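PDB 3FLK: tartrate dehydrogenase/decarboxylase from Pseudomonas putida, which catalyses the NAD-dependent, divalent-metal-assisted oxidation of tartrate, and also converts meso-tartrate to D-glycerate and oxidatively decarboxylates D-malate to pyruvate. Local coordinates for residues 106-111 against 250-255; 267-272 against 277-282; 121-126 against 233-238. The protein carries 1 engineered substitution. All blocks are in the same frame, centred on the assembly; numbering follows the deposited sequence.

Contact 1 (106-111 against 250-255); sequences NIRPVR and ILSDLG. With OXL (oxalate ion), chain G; SO4 (sulfate ion), chain J.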
ATOM      1  N   ASN A 106      -7.939 -15.976  -0.992  1.00 13.57           N
ATOM      2  CA  ASN A 106      -7.200 -15.729   0.242  1.00 13.49           C
ATOM      3  C   ASN A 106      -8.017 -14.805   1.143  1.00 13.23           C
ATOM      4  O   ASN A 106      -8.088 -13.598   0.908  1.00 13.21           O
ATOM      5  CB  ASN A 106      -5.815 -15.140  -0.055  1.00 13.29           C
ATOM      6  CG  ASN A 106      -4.843 -15.289   1.112  1.00 13.55           C
ATOM      7  OD1 ASN A 106      -5.245 -15.440   2.263  1.00 13.69           O
ATOM      8  ND2 ASN A 106      -3.554 -15.255   0.808  1.00 14.22           N
ATOM      9  N   ILE A 107      -8.645 -15.395   2.158  1.00 13.23           N
ATOM     10  CA  ILE A 107      -9.531 -14.678   3.077  1.00 13.43           C
ATOM     11  C   ILE A 107      -8.769 -14.232   4.319  1.00 13.29           C
ATOM     12  O   ILE A 107      -8.199 -15.059   5.033  1.00 13.18           O
ATOM     13  CB  ILE A 107     -10.743 -15.558   3.509  1.00 13.42           C
ATOM     14  CG1 ILE A 107     -11.606 -15.942   2.302  1.00 14.20           C
ATOM     15  CG2 ILE A 107     -11.586 -14.853   4.574  1.00 13.91           C
ATOM     16  CD1 ILE A 107     -12.405 -14.782   1.698  1.00 15.77           C
ATOM     17  N   ARG A 108      -8.784 -12.927   4.580  1.00 13.18           N
ATOM     18  CA  ARG A 108      -8.032 -12.345   5.690  1.00 13.01           C
ATOM     19  C   ARG A 108      -8.879 -11.322   6.462  1.00 13.10           C
ATOM     20  O   ARG A 108      -8.964 -10.156   6.064  1.00 12.96           O
ATOM     21  CB  ARG A 108      -6.724 -11.719   5.172  1.00 13.01           C
ATOM     22  CG  ARG A 108      -5.749 -12.738   4.591  1.00 12.91           C
ATOM     23  CD  ARG A 108      -4.546 -12.101   3.899  1.00 12.65           C
ATOM     24  NE  ARG A 108      -3.507 -13.094   3.627  1.00 12.48           N
ATOM     25  CZ  ARG A 108      -2.227 -12.812   3.384  1.00 12.50           C
ATOM     26  NH1 ARG A 108      -1.799 -11.556   3.374  1.00 10.75           N
ATOM     27  NH2 ARG A 108      -1.367 -13.796   3.157  1.00 12.53           N
ATOM     28  N   PRO A 109      -9.523 -11.761   7.566  1.00 13.28           N
ATOM     29  CA  PRO A 109     -10.342 -10.848   8.372  1.00 13.62           C
ATOM     30  C   PRO A 109      -9.529  -9.834   9.176  1.00 14.13           C
ATOM     31  O   PRO A 109      -8.429 -10.139   9.647  1.00 14.11           O
ATOM     32  CB  PRO A 109     -11.107 -11.787   9.312  1.00 13.70           C
ATOM     33  CG  PRO A 109     -10.259 -13.004   9.409  1.00 13.63           C
ATOM     34  CD  PRO A 109      -9.538 -13.137   8.097  1.00 13.05           C
ATOM     35  N   VAL A 110     -10.083  -8.634   9.316  1.00 14.55           N
ATOM     36  CA  VAL A 110      -9.466  -7.554  10.076  1.00 15.32           C
ATOM     37  C   VAL A 110     -10.462  -7.106  11.143  1.00 16.00           C
ATOM     38  O   VAL A 110     -11.601  -6.758  10.825  1.00 16.07           O
ATOM     39  CB  VAL A 110      -9.071  -6.364   9.161  1.00 15.23           C
ATOM     40  CG1 VAL A 110      -8.483  -5.225   9.971  1.00 15.37           C
ATOM     41  CG2 VAL A 110      -8.087  -6.809   8.081  1.00 14.90           C
ATOM     42  N   ARG A 111     -10.035  -7.119  12.403  1.00 16.76           N
ATOM     43  CA  ARG A 111     -10.932  -6.821  13.518  1.00 17.76           C
ATOM     44  C   ARG A 111     -10.210  -6.179  14.698  1.00 18.28           C
ATOM     45  O   ARG A 111      -9.139  -6.634  15.104  1.00 18.30           O
ATOM     46  CB  ARG A 111     -11.631  -8.102  13.978  1.00 17.80           C
ATOM     47  CG  ARG A 111     -12.795  -7.905  14.951  1.00 18.72           C
ATOM     48  CD  ARG A 111     -13.586  -9.196  15.097  1.00 20.15           C
ATOM     49  NE  ARG A 111     -13.925  -9.754  13.788  1.00 21.46           N
ATOM     50  CZ  ARG A 111     -14.061 -11.050  13.523  1.00 21.87           C
ATOM     51  NH1 ARG A 111     -13.890 -11.955  14.474  1.00 21.94           N
ATOM     52  NH2 ARG A 111     -14.359 -11.440  12.291  1.00 22.30           N
ATOM     53  N   ILE A 250      -0.839  -6.052   0.574  1.00 11.88           N
ATOM     54  CA  ILE A 250      -0.610  -4.775   1.260  1.00 11.84           C
ATOM     55  C   ILE A 250      -1.707  -4.444   2.281  1.00 11.95           C
ATOM     56  O   ILE A 250      -1.415  -4.121   3.440  1.00 11.72           O
ATOM     57  CB  ILE A 250      -0.447  -3.610   0.253  1.00 12.07           C
ATOM     58  CG1 ILE A 250       0.822  -3.800  -0.589  1.00 11.96           C
ATOM     59  CG2 ILE A 250      -0.411  -2.259   0.979  1.00 12.37           C
ATOM     60  CD1 ILE A 250       0.814  -3.049  -1.917  1.00 12.62           C
ATOM     61  N   LEU A 251      -2.963  -4.539   1.849  1.00 11.71           N
ATOM     62  CA  LEU A 251      -4.104  -4.158   2.681  1.00 11.66           C
ATOM     63  C   LEU A 251      -4.277  -5.048   3.915  1.00 11.52           C
ATOM     64  O   LEU A 251      -4.798  -4.596   4.933  1.00 11.53           O
ATOM     65  CB  LEU A 251      -5.392  -4.121   1.848  1.00 11.54           C
ATOM     66  CG  LEU A 251      -5.491  -3.061   0.738  1.00 11.85           C
ATOM     67  CD1 LEU A 251      -6.726  -3.304  -0.121  1.00 12.48           C
ATOM     68  CD2 LEU A 251      -5.483  -1.637   1.287  1.00 11.75           C
ATOM     69  N   SER A 252      -3.822  -6.296   3.821  1.00 11.69           N
ATOM     70  CA  SER A 252      -3.923  -7.256   4.927  1.00 11.90           C
ATOM     71  C   SER A 252      -2.779  -7.189   5.948  1.00 11.99           C
ATOM     72  O   SER A 252      -2.790  -7.924   6.936  1.00 12.20           O
ATOM     73  CB  SER A 252      -4.093  -8.683   4.395  1.00 11.94           C
ATOM     74  OG  SER A 252      -2.966  -9.094   3.641  1.00 12.33           O
ATOM     75  N   ASP A 253      -1.784  -6.335   5.701  1.00 12.01           N
ATOM     76  CA  ASP A 253      -0.850  -5.933   6.759  1.00 12.00           C
ATOM     77  C   ASP A 253      -1.293  -4.597   7.350  1.00 11.92           C
ATOM     78  O   ASP A 253      -1.245  -4.398   8.567  1.00 11.52           O
ATOM     79  CB  ASP A 253       0.594  -5.837   6.248  1.00 12.10           C
ATOM     80  CG  ASP A 253       1.423  -7.079   6.567  1.00 12.60           C
ATOM     81  OD1 ASP A 253       0.853  -8.186   6.664  1.00 13.27           O
ATOM     82  OD2 ASP A 253       2.660  -6.950   6.707  1.00 13.26           O
ATOM     83  N   LEU A 254      -1.748  -3.696   6.482  1.00 11.82           N
ATOM     84  CA  LEU A 254      -2.179  -2.360   6.893  1.00 11.90           C
ATOM     85  C   LEU A 254      -3.407  -2.380   7.805  1.00 11.99           C
ATOM     86  O   LEU A 254      -3.422  -1.713   8.847  1.00 11.98           O
ATOM     87  CB  LEU A 254      -2.445  -1.481   5.665  1.00 11.94           C
ATOM     88  CG  LEU A 254      -2.907  -0.041   5.909  1.00 11.94           C
ATOM     89  CD1 LEU A 254      -1.868   0.757   6.678  1.00 11.99           C
ATOM     90  CD2 LEU A 254      -3.222   0.639   4.591  1.00 11.93           C
ATOM     91  N   GLY A 255      -4.430  -3.131   7.401  1.00 12.11           N
ATOM     92  CA  GLY A 255      -5.664  -3.282   8.177  1.00 12.56           C
ATOM     93  C   GLY A 255      -5.444  -3.678   9.633  1.00 12.76           C
ATOM     94  O   GLY A 255      -5.850  -2.947  10.538  1.00 12.78           O
TER
HETATM   95  C1  OXL G 403       3.092 -12.171   1.641  1.00 24.02           C
HETATM   96  C2  OXL G 403       1.737 -12.641   1.943  1.00 23.97           C
HETATM   97  O1  OXL G 403       3.521 -11.149   2.231  1.00 22.59           O
HETATM   98  O2  OXL G 403       1.284 -13.645   1.350  1.00 23.95           O
HETATM   99  O3  OXL G 403       3.781 -12.785   0.796  1.00 24.70           O
HETATM  100  O4  OXL G 403       1.060 -12.013   2.791  1.00 23.69           O
HETATM  101  S   SO4 J 406     -14.255 -15.216  12.267  1.00 43.69           S
HETATM  102  O1  SO4 J 406     -13.761 -14.230  11.309  1.00 43.85           O
HETATM  103  O2  SO4 J 406     -15.440 -15.873  11.722  1.00 44.02           O
HETATM  104  O3  SO4 J 406     -13.228 -16.219  12.525  1.00 43.15           O
HETATM  105  O4  SO4 J 406     -14.610 -14.538  13.512  1.00 43.65           O
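Arg108 runs its aliphatic stem past the side chain of Ser252, with CD 3.5 Å from Ser252 CB, before its guanidinium reaches the bound oxalate. The chain leaves strand 105-111 with CG anti to the carbonyl carbon (chi1 -65°) and stays extended from CG to NE, which carries the flat group off the face of the sheet towards helix 245-258. There NH1 donates to Ser252 OG at 2.7 Å with an N-H...O angle of 155°, the hydroxyl lying in the guanidinium plane. Gly248 O and Asp249 O are both within hydrogen-bonding distance of Ser252 OG and share its one proton as alternatives, an arrangement that leaves OG able to accept from Arg108. On the NE flank, Asn106 OD1 accepts from Arg108 NE at 3.2 Å, with the donor 51° above the carbonyl plane. Together with the oxalate bonds, these two contacts limit the turning of the guanidinium: NH1 and NH2 each give a 3.0 Å bond to oxalate O4, while NH2 reaches O2 only weakly. Farther along, Val110 CG1 rests 3.4 Å from Gly255 C. The helix comes so near here that a CB on Gly255 would fall about 3.0 Å from Val110 CG2, too close to be accommodated. Arg98 and Arg134 hydrogen-bond the same oxalate, as does Lys192 of the second subunit. A cluster of arginines gathered round a dicarboxylate, beside a helix whose Asp249 and Asp253 are, by similarity, metal ligands, is characteristic of the substrate site of isocitrate and isopropylmalate dehydrogenases.

Contact 2 (267-272 against 277-282); sequences SANLNP and PSLFEP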
ATOM      1  N   SER A 267      -5.206 -16.083   8.029  1.00 14.18           N
ATOM      2  CA  SER A 267      -5.530 -16.198   6.612  1.00 15.10           C
ATOM      3  C   SER A 267      -5.942 -17.609   6.210  1.00 15.20           C
ATOM      4  O   SER A 267      -5.355 -18.602   6.659  1.00 15.75           O
ATOM      5  CB  SER A 267      -4.379 -15.704   5.737  1.00 15.21           C
ATOM      6  OG  SER A 267      -3.391 -16.694   5.572  1.00 17.21           O
ATOM      7  N   ALA A 268      -6.970 -17.677   5.372  1.00 14.83           N
ATOM      8  CA  ALA A 268      -7.446 -18.928   4.810  1.00 14.55           C
ATOM      9  C   ALA A 268      -7.193 -18.923   3.303  1.00 14.47           C
ATOM     10  O   ALA A 268      -7.756 -18.098   2.581  1.00 14.30           O
ATOM     11  CB  ALA A 268      -8.929 -19.101   5.107  1.00 14.55           C
ATOM     12  N   ASN A 269      -6.325 -19.825   2.850  1.00 14.27           N
ATOM     13  CA  ASN A 269      -6.048 -20.013   1.427  1.00 14.57           C
ATOM     14  C   ASN A 269      -6.934 -21.138   0.912  1.00 14.67           C
ATOM     15  O   ASN A 269      -6.582 -22.315   1.002  1.00 14.49           O
ATOM     16  CB  ASN A 269      -4.571 -20.345   1.183  1.00 14.48           C
ATOM     17  CG  ASN A 269      -3.633 -19.227   1.606  1.00 14.90           C
ATOM     18  OD1 ASN A 269      -3.022 -18.570   0.766  1.00 15.39           O
ATOM     19  ND2 ASN A 269      -3.502 -19.016   2.912  1.00 15.03           N
ATOM     20  N   LEU A 270      -8.090 -20.759   0.380  1.00 15.04           N
ATOM     21  CA  LEU A 270      -9.152 -21.710   0.086  1.00 15.58           C
ATOM     22  C   LEU A 270      -9.214 -22.146  -1.367  1.00 16.20           C
ATOM     23  O   LEU A 270      -9.137 -21.323  -2.287  1.00 15.90           O
ATOM     24  CB  LEU A 270     -10.518 -21.139   0.491  1.00 15.40           C
ATOM     25  CG  LEU A 270     -10.783 -20.722   1.942  1.00 15.25           C
ATOM     26  CD1 LEU A 270     -12.220 -20.253   2.077  1.00 15.55           C
ATOM     27  CD2 LEU A 270     -10.491 -21.852   2.931  1.00 14.92           C
ATOM     28  N   ASN A 271      -9.347 -23.455  -1.549  1.00 16.95           N
ATOM     29  CA  ASN A 271      -9.837 -24.037  -2.787  1.00 17.98           C
ATOM     30  C   ASN A 271     -11.303 -24.410  -2.528  1.00 18.48           C
ATOM     31  O   ASN A 271     -11.583 -25.503  -2.032  1.00 18.48           O
ATOM     32  CB  ASN A 271      -8.999 -25.263  -3.171  1.00 17.94           C
ATOM     33  CG  ASN A 271      -9.519 -25.971  -4.417  1.00 18.84           C
ATOM     34  OD1 ASN A 271      -9.940 -27.126  -4.355  1.00 19.90           O
ATOM     35  ND2 ASN A 271      -9.491 -25.281  -5.552  1.00 18.82           N
ATOM     36  N   PRO A 272     -12.241 -23.490  -2.837  1.00 19.15           N
ATOM     37  CA  PRO A 272     -13.653 -23.614  -2.443  1.00 19.64           C
ATOM     38  C   PRO A 272     -14.354 -24.857  -2.995  1.00 20.27           C
ATOM     39  O   PRO A 272     -15.274 -25.376  -2.360  1.00 20.24           O
ATOM     40  CB  PRO A 272     -14.295 -22.347  -3.019  1.00 19.74           C
ATOM     41  CG  PRO A 272     -13.167 -21.405  -3.233  1.00 19.43           C
ATOM     42  CD  PRO A 272     -12.007 -22.258  -3.609  1.00 19.19           C
ATOM     43  N   PRO A 277      -6.557 -29.846  -0.948  1.00 18.81           N
ATOM     44  CA  PRO A 277      -6.573 -29.313   0.417  1.00 18.25           C
ATOM     45  C   PRO A 277      -6.348 -27.802   0.454  1.00 17.43           C
ATOM     46  O   PRO A 277      -5.540 -27.270  -0.315  1.00 17.33           O
ATOM     47  CB  PRO A 277      -5.409 -30.042   1.100  1.00 18.20           C
ATOM     48  CG  PRO A 277      -4.543 -30.526  -0.008  1.00 18.74           C
ATOM     49  CD  PRO A 277      -5.460 -30.812  -1.149  1.00 18.88           C
ATOM     50  N   SER A 278      -7.085 -27.121   1.325  1.00 16.71           N
ATOM     51  CA  SER A 278      -6.879 -25.701   1.561  1.00 16.09           C
ATOM     52  C   SER A 278      -5.763 -25.508   2.588  1.00 15.68           C
ATOM     53  O   SER A 278      -5.386 -26.451   3.291  1.00 15.67           O
ATOM     54  CB  SER A 278      -8.178 -25.041   2.025  1.00 16.25           C
ATOM     55  OG  SER A 278      -9.149 -25.054   0.991  1.00 16.04           O
ATOM     56  N   LEU A 279      -5.232 -24.290   2.661  1.00 14.95           N
ATOM     57  CA  LEU A 279      -4.103 -23.989   3.534  1.00 14.38           C
ATOM     58  C   LEU A 279      -4.436 -22.854   4.494  1.00 14.12           C
ATOM     59  O   LEU A 279      -4.987 -21.824   4.098  1.00 13.88           O
ATOM     60  CB  LEU A 279      -2.856 -23.657   2.706  1.00 14.31           C
ATOM     61  CG  LEU A 279      -1.535 -23.412   3.446  1.00 14.08           C
ATOM     62  CD1 LEU A 279      -0.369 -23.903   2.616  1.00 14.12           C
ATOM     63  CD2 LEU A 279      -1.357 -21.942   3.798  1.00 13.37           C
ATOM     64  N   PHE A 280      -4.089 -23.052   5.761  1.00 13.67           N
ATOM     65  CA  PHE A 280      -4.404 -22.086   6.802  1.00 13.29           C
ATOM     66  C   PHE A 280      -3.128 -21.659   7.519  1.00 13.34           C
ATOM     67  O   PHE A 280      -2.343 -22.494   7.971  1.00 12.99           O
ATOM     68  CB  PHE A 280      -5.461 -22.654   7.757  1.00 13.25           C
ATOM     69  CG  PHE A 280      -6.753 -23.023   7.066  1.00 13.16           C
ATOM     70  CD1 PHE A 280      -7.815 -22.127   7.022  1.00 12.71           C
ATOM     71  CD2 PHE A 280      -6.891 -24.256   6.427  1.00 13.06           C
ATOM     72  CE1 PHE A 280      -9.003 -22.459   6.364  1.00 12.85           C
ATOM     73  CE2 PHE A 280      -8.070 -24.595   5.770  1.00 12.67           C
ATOM     74  CZ  PHE A 280      -9.127 -23.696   5.740  1.00 12.75           C
ATOM     75  N   GLU A 281      -2.928 -20.344   7.586  1.00 13.20           N
ATOM     76  CA  GLU A 281      -1.675 -19.752   8.036  1.00 13.58           C
ATOM     77  C   GLU A 281      -1.917 -18.344   8.573  1.00 13.07           C
ATOM     78  O   GLU A 281      -2.917 -17.710   8.227  1.00 13.27           O
ATOM     79  CB  GLU A 281      -0.667 -19.689   6.874  1.00 13.51           C
ATOM     80  CG  GLU A 281      -1.099 -18.763   5.735  1.00 14.63           C
ATOM     81  CD  GLU A 281      -0.007 -18.455   4.727  1.00 15.03           C
ATOM     82  OE1 GLU A 281       1.193 -18.527   5.065  1.00 16.88           O
ATOM     83  OE2 GLU A 281      -0.361 -18.127   3.576  1.00 18.01           O
ATOM     84  N   PRO A 282      -1.007 -17.845   9.428  1.00 12.70           N
ATOM     85  CA  PRO A 282      -1.058 -16.423   9.749  1.00 12.14           C
ATOM     86  C   PRO A 282      -0.708 -15.545   8.548  1.00 11.54           C
ATOM     87  O   PRO A 282      -0.054 -16.005   7.606  1.00 11.19           O
ATOM     88  CB  PRO A 282       0.001 -16.266  10.841  1.00 12.30           C
ATOM     89  CG  PRO A 282       0.883 -17.444  10.722  1.00 13.00           C
ATOM     90  CD  PRO A 282       0.060 -18.550  10.161  1.00 12.88           C
TER
HETATM   91  O   HOH W   1      -2.083 -16.303   3.495  1.00 29.35           O
HETATM   92  O   HOH W   2     -10.229 -27.281  -0.223  1.00 19.94           O
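Glu281 places CG between its backbone N and carbonyl carbon (chi1 65°), and Asn269 turns CG anti to its own carbonyl carbon (chi1 -63°); the two torsions bring carboxylate and amide together on one face of a beta hairpin. The hairpin pairs strand 266-270 with strand 278-282, antiparallel, inside the large mixed sheet. Asn269 ND2 gives a weak bond to Glu281 OE2 at 3.3 Å, their planes being well turned from each other. Both groups have stronger partners outside: OE2 forms a salt bridge with Arg98, OE1 accepts from N7N of the bound NADH, and Asn269 OD1 is held by Asn136 and Arg98. Were an alanine to stand at Glu281, Arg98 would probably lose its salt bridge to this side chain and the nicotinamide amide this acceptor for N7N. Between the backbones, Asn269 N donates to Leu279 O at 2.7 Å and Leu279 N returns a bond to Asn269 O, while Glu281 N reaches Ser267 O at 3.1 Å. On the face of Ala268 and Phe280 the contacts are apolar. Ala268 CB lies 3.6 Å from Phe280 CE1, and Leu270 CD2 comes equally near Phe280 CZ, both meeting the ring obliquely; Met308 of helix 299-313 packs on the same phenylalanine. Towards the turn, a side chain takes over from the backbone ladder. Ser278 OG accepts from Asn271 N at 3.0 Å, with an N-H...O angle of 161°, and gives its own hydrogen to a water 2.8 Å away that donates to Asn271 O.

Contact 3 (121-126 against 233-238); sequences ANRKVG and LQPERF. With SO4 (sulfate ion), chain K.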
ATOM      1  N   ALA A 121      -6.469   7.059  16.457  1.00 30.04           N
ATOM      2  CA  ALA A 121      -7.081   7.914  17.466  1.00 30.83           C
ATOM      3  C   ALA A 121      -8.587   8.016  17.246  1.00 31.42           C
ATOM      4  O   ALA A 121      -9.058   7.973  16.106  1.00 31.42           O
ATOM      5  CB  ALA A 121      -6.444   9.295  17.447  1.00 30.71           C
ATOM      6  N   ASN A 122      -9.330   8.144  18.346  1.00 32.24           N
ATOM      7  CA  ASN A 122     -10.790   8.326  18.325  1.00 33.00           C
ATOM      8  C   ASN A 122     -11.552   7.192  17.628  1.00 33.28           C
ATOM      9  O   ASN A 122     -12.534   7.431  16.923  1.00 33.43           O
ATOM     10  CB  ASN A 122     -11.174   9.686  17.712  1.00 33.18           C
ATOM     11  CG  ASN A 122     -10.450  10.858  18.363  1.00 33.99           C
ATOM     12  OD1 ASN A 122     -10.046  11.802  17.681  1.00 34.88           O
ATOM     13  ND2 ASN A 122     -10.286  10.805  19.687  1.00 34.19           N
ATOM     14  N   ARG A 123     -11.085   5.962  17.830  1.00 33.64           N
ATOM     15  CA  ARG A 123     -11.734   4.783  17.260  1.00 33.90           C
ATOM     16  C   ARG A 123     -12.239   3.829  18.335  1.00 33.88           C
ATOM     17  O   ARG A 123     -11.541   3.544  19.312  1.00 34.20           O
ATOM     18  CB  ARG A 123     -10.800   4.055  16.286  1.00 34.05           C
ATOM     19  CG  ARG A 123     -11.191   4.185  14.815  1.00 34.56           C
ATOM     20  CD  ARG A 123     -11.182   5.630  14.330  1.00 35.73           C
ATOM     21  NE  ARG A 123     -11.956   5.797  13.101  1.00 36.68           N
ATOM     22  CZ  ARG A 123     -12.173   6.964  12.499  1.00 37.69           C
ATOM     23  NH1 ARG A 123     -11.680   8.087  13.005  1.00 38.34           N
ATOM     24  NH2 ARG A 123     -12.889   7.010  11.383  1.00 38.35           N
ATOM     25  N   LYS A 124     -13.463   3.348  18.141  1.00 33.70           N
ATOM     26  CA  LYS A 124     -14.097   2.416  19.066  1.00 33.34           C
ATOM     27  C   LYS A 124     -14.217   1.033  18.431  1.00 33.06           C
ATOM     28  O   LYS A 124     -14.089   0.888  17.211  1.00 33.11           O
ATOM     29  CB  LYS A 124     -15.471   2.938  19.475  1.00 33.43           C
ATOM     30  N   VAL A 125     -14.450   0.023  19.268  1.00 32.48           N
ATOM     31  CA  VAL A 125     -14.753  -1.328  18.798  1.00 31.90           C
ATOM     32  C   VAL A 125     -16.007  -1.260  17.925  1.00 31.37           C
ATOM     33  O   VAL A 125     -17.013  -0.659  18.312  1.00 31.35           O
ATOM     34  CB  VAL A 125     -14.953  -2.314  19.981  1.00 31.97           C
ATOM     35  CG1 VAL A 125     -15.319  -3.711  19.482  1.00 32.01           C
ATOM     36  CG2 VAL A 125     -13.696  -2.371  20.844  1.00 32.03           C
ATOM     37  N   GLY A 126     -15.925  -1.860  16.741  1.00 30.70           N
ATOM     38  CA  GLY A 126     -16.993  -1.778  15.751  1.00 29.75           C
ATOM     39  C   GLY A 126     -16.566  -0.997  14.521  1.00 29.08           C
ATOM     40  O   GLY A 126     -17.048  -1.260  13.418  1.00 29.10           O
ATOM     41  N   LEU A 233      -8.025   6.647   7.983  1.00 15.53           N
ATOM     42  CA  LEU A 233      -8.897   7.787   8.303  1.00 16.07           C
ATOM     43  C   LEU A 233     -10.369   7.432   8.510  1.00 16.30           C
ATOM     44  O   LEU A 233     -11.039   8.045   9.343  1.00 16.46           O
ATOM     45  CB  LEU A 233      -8.755   8.895   7.251  1.00 16.25           C
ATOM     46  CG  LEU A 233      -7.414   9.638   7.206  1.00 16.70           C
ATOM     47  CD1 LEU A 233      -7.270  10.420   5.910  1.00 17.30           C
ATOM     48  CD2 LEU A 233      -7.246  10.555   8.412  1.00 17.58           C
ATOM     49  N   GLN A 234     -10.878   6.463   7.753  1.00 16.52           N
ATOM     50  CA  GLN A 234     -12.265   6.011   7.933  1.00 17.02           C
ATOM     51  C   GLN A 234     -12.471   4.510   7.677  1.00 16.59           C
ATOM     52  O   GLN A 234     -13.124   4.119   6.704  1.00 16.47           O
ATOM     53  CB  GLN A 234     -13.255   6.872   7.124  1.00 17.09           C
ATOM     54  CG  GLN A 234     -12.867   7.137   5.675  1.00 18.13           C
ATOM     55  CD  GLN A 234     -13.989   7.783   4.868  1.00 18.25           C
ATOM     56  OE1 GLN A 234     -13.988   7.724   3.641  1.00 20.63           O
ATOM     57  NE2 GLN A 234     -14.946   8.402   5.557  1.00 19.72           N
ATOM     58  N   PRO A 235     -11.928   3.661   8.574  1.00 16.43           N
ATOM     59  CA  PRO A 235     -12.017   2.207   8.405  1.00 16.36           C
ATOM     60  C   PRO A 235     -13.440   1.658   8.567  1.00 16.45           C
ATOM     61  O   PRO A 235     -13.709   0.527   8.156  1.00 16.28           O
ATOM     62  CB  PRO A 235     -11.113   1.671   9.520  1.00 16.41           C
ATOM     63  CG  PRO A 235     -11.137   2.733  10.564  1.00 16.39           C
ATOM     64  CD  PRO A 235     -11.214   4.028   9.812  1.00 16.42           C
ATOM     65  N   GLU A 236     -14.336   2.457   9.146  1.00 16.58           N
ATOM     66  CA  GLU A 236     -15.731   2.047   9.368  1.00 17.19           C
ATOM     67  C   GLU A 236     -16.517   1.810   8.071  1.00 17.09           C
ATOM     68  O   GLU A 236     -17.517   1.092   8.068  1.00 17.20           O
ATOM     69  CB  GLU A 236     -16.465   3.061  10.263  1.00 17.41           C
ATOM     70  CG  GLU A 236     -16.644   4.458   9.654  1.00 18.94           C
ATOM     71  CD  GLU A 236     -15.509   5.422   9.991  1.00 21.37           C
ATOM     72  OE1 GLU A 236     -14.394   4.970  10.338  1.00 21.59           O
ATOM     73  OE2 GLU A 236     -15.744   6.647   9.912  1.00 22.67           O
ATOM     74  N   ARG A 237     -16.048   2.406   6.979  1.00 16.99           N
ATOM     75  CA  ARG A 237     -16.719   2.324   5.683  1.00 17.09           C
ATOM     76  C   ARG A 237     -16.622   0.949   5.020  1.00 16.85           C
ATOM     77  O   ARG A 237     -17.363   0.659   4.079  1.00 16.88           O
ATOM     78  CB  ARG A 237     -16.160   3.386   4.729  1.00 17.19           C
ATOM     79  CG  ARG A 237     -16.478   4.829   5.113  1.00 18.13           C
ATOM     80  CD  ARG A 237     -17.894   5.229   4.706  1.00 20.16           C
ATOM     81  NE  ARG A 237     -18.124   6.661   4.895  1.00 20.84           N
ATOM     82  CZ  ARG A 237     -18.680   7.203   5.974  1.00 21.08           C
ATOM     83  NH1 ARG A 237     -19.077   6.438   6.985  1.00 21.54           N
ATOM     84  NH2 ARG A 237     -18.839   8.517   6.043  1.00 20.97           N
ATOM     85  N   PHE A 238     -15.714   0.107   5.504  1.00 16.48           N
ATOM     86  CA  PHE A 238     -15.403  -1.143   4.811  1.00 16.26           C
ATOM     87  C   PHE A 238     -16.059  -2.367   5.432  1.00 16.31           C
ATOM     88  O   PHE A 238     -16.200  -2.459   6.655  1.00 16.30           O
ATOM     89  CB  PHE A 238     -13.884  -1.323   4.693  1.00 16.14           C
ATOM     90  CG  PHE A 238     -13.196  -0.147   4.063  1.00 15.68           C
ATOM     91  CD1 PHE A 238     -13.308   0.089   2.695  1.00 15.19           C
ATOM     92  CD2 PHE A 238     -12.467   0.746   4.841  1.00 15.41           C
ATOM     93  CE1 PHE A 238     -12.694   1.187   2.109  1.00 15.02           C
ATOM     94  CE2 PHE A 238     -11.843   1.849   4.265  1.00 15.28           C
ATOM     95  CZ  PHE A 238     -11.958   2.069   2.895  1.00 15.89           C
TER
HETATM   96  S   SO4 K 407     -17.636   9.767   2.555  1.00 73.93           S
HETATM   97  O1  SO4 K 407     -17.526  10.673   3.695  1.00 73.80           O
HETATM   98  O2  SO4 K 407     -16.778  10.241   1.473  1.00 73.97           O
HETATM   99  O3  SO4 K 407     -17.220   8.423   2.948  1.00 73.86           O
HETATM  100  O4  SO4 K 407     -19.021   9.730   2.096  1.00 73.97           O
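Arg123 leaves its loop with CB pointing toward segment 233-238, and a bend at chi2 (61°) turns the rest of the chain across. The contact ties two surface loops of the isocitrate/isopropylmalate dehydrogenase fold: one between strands 105-111 and 129-135, the other leading from helix 224-233 through a 3-10 turn to strand 240-243. CB, CG and CD carry the chain over without touching that segment, though the side chain meets Cys118. NE is the first atom to meet the far side, 3.8 Å from Pro235 CD, and it is buried without a hydrogen-bonding partner. CZ comes next, 3.5 Å from Leu233 O, the carbonyl at the end of the helix. NH2 approaches that oxygen to 2.9 Å, but at an angle too poor for a hydrogen bond; the negative end of the helix is still likely to attract the positive charge. Nearby, Ala121 makes backbone hydrogen bonds to the second subunit. The side chains of Arg123 and Glu236 cross at roughly a right angle, the guanidinium and carboxylate planes inclined by 41°. The salt bridge is made by NH2 alone, which donates to the syn lone pair of Glu236 OE1 at 2.7 Å, with an N-H...O angle of 162°.

In the fold
Contacts 1 and 2 are neighbours in one sheet, their centres about 14 Å apart: strand 105-111 lies beside strand 266-270, with Ile107 N 2.9 Å from Ala268 O in a probable hydrogen bond and Arg108 CG 3.5 Å from Ser267 CB. Together they reach the active site from the two strands flanking strand 266-270, the side chain of Arg108 standing about 4 Å from the magnesium ion and that of Glu281 about 5 Å from oxalate. Contact 3 is nested in sequence within the loop closed by contact 1, yet lies at the periphery, its nearest atoms about 7 Å from contact 1 and about 17 Å from contact 2. Contacts 1 and 3 both touch the second subunit.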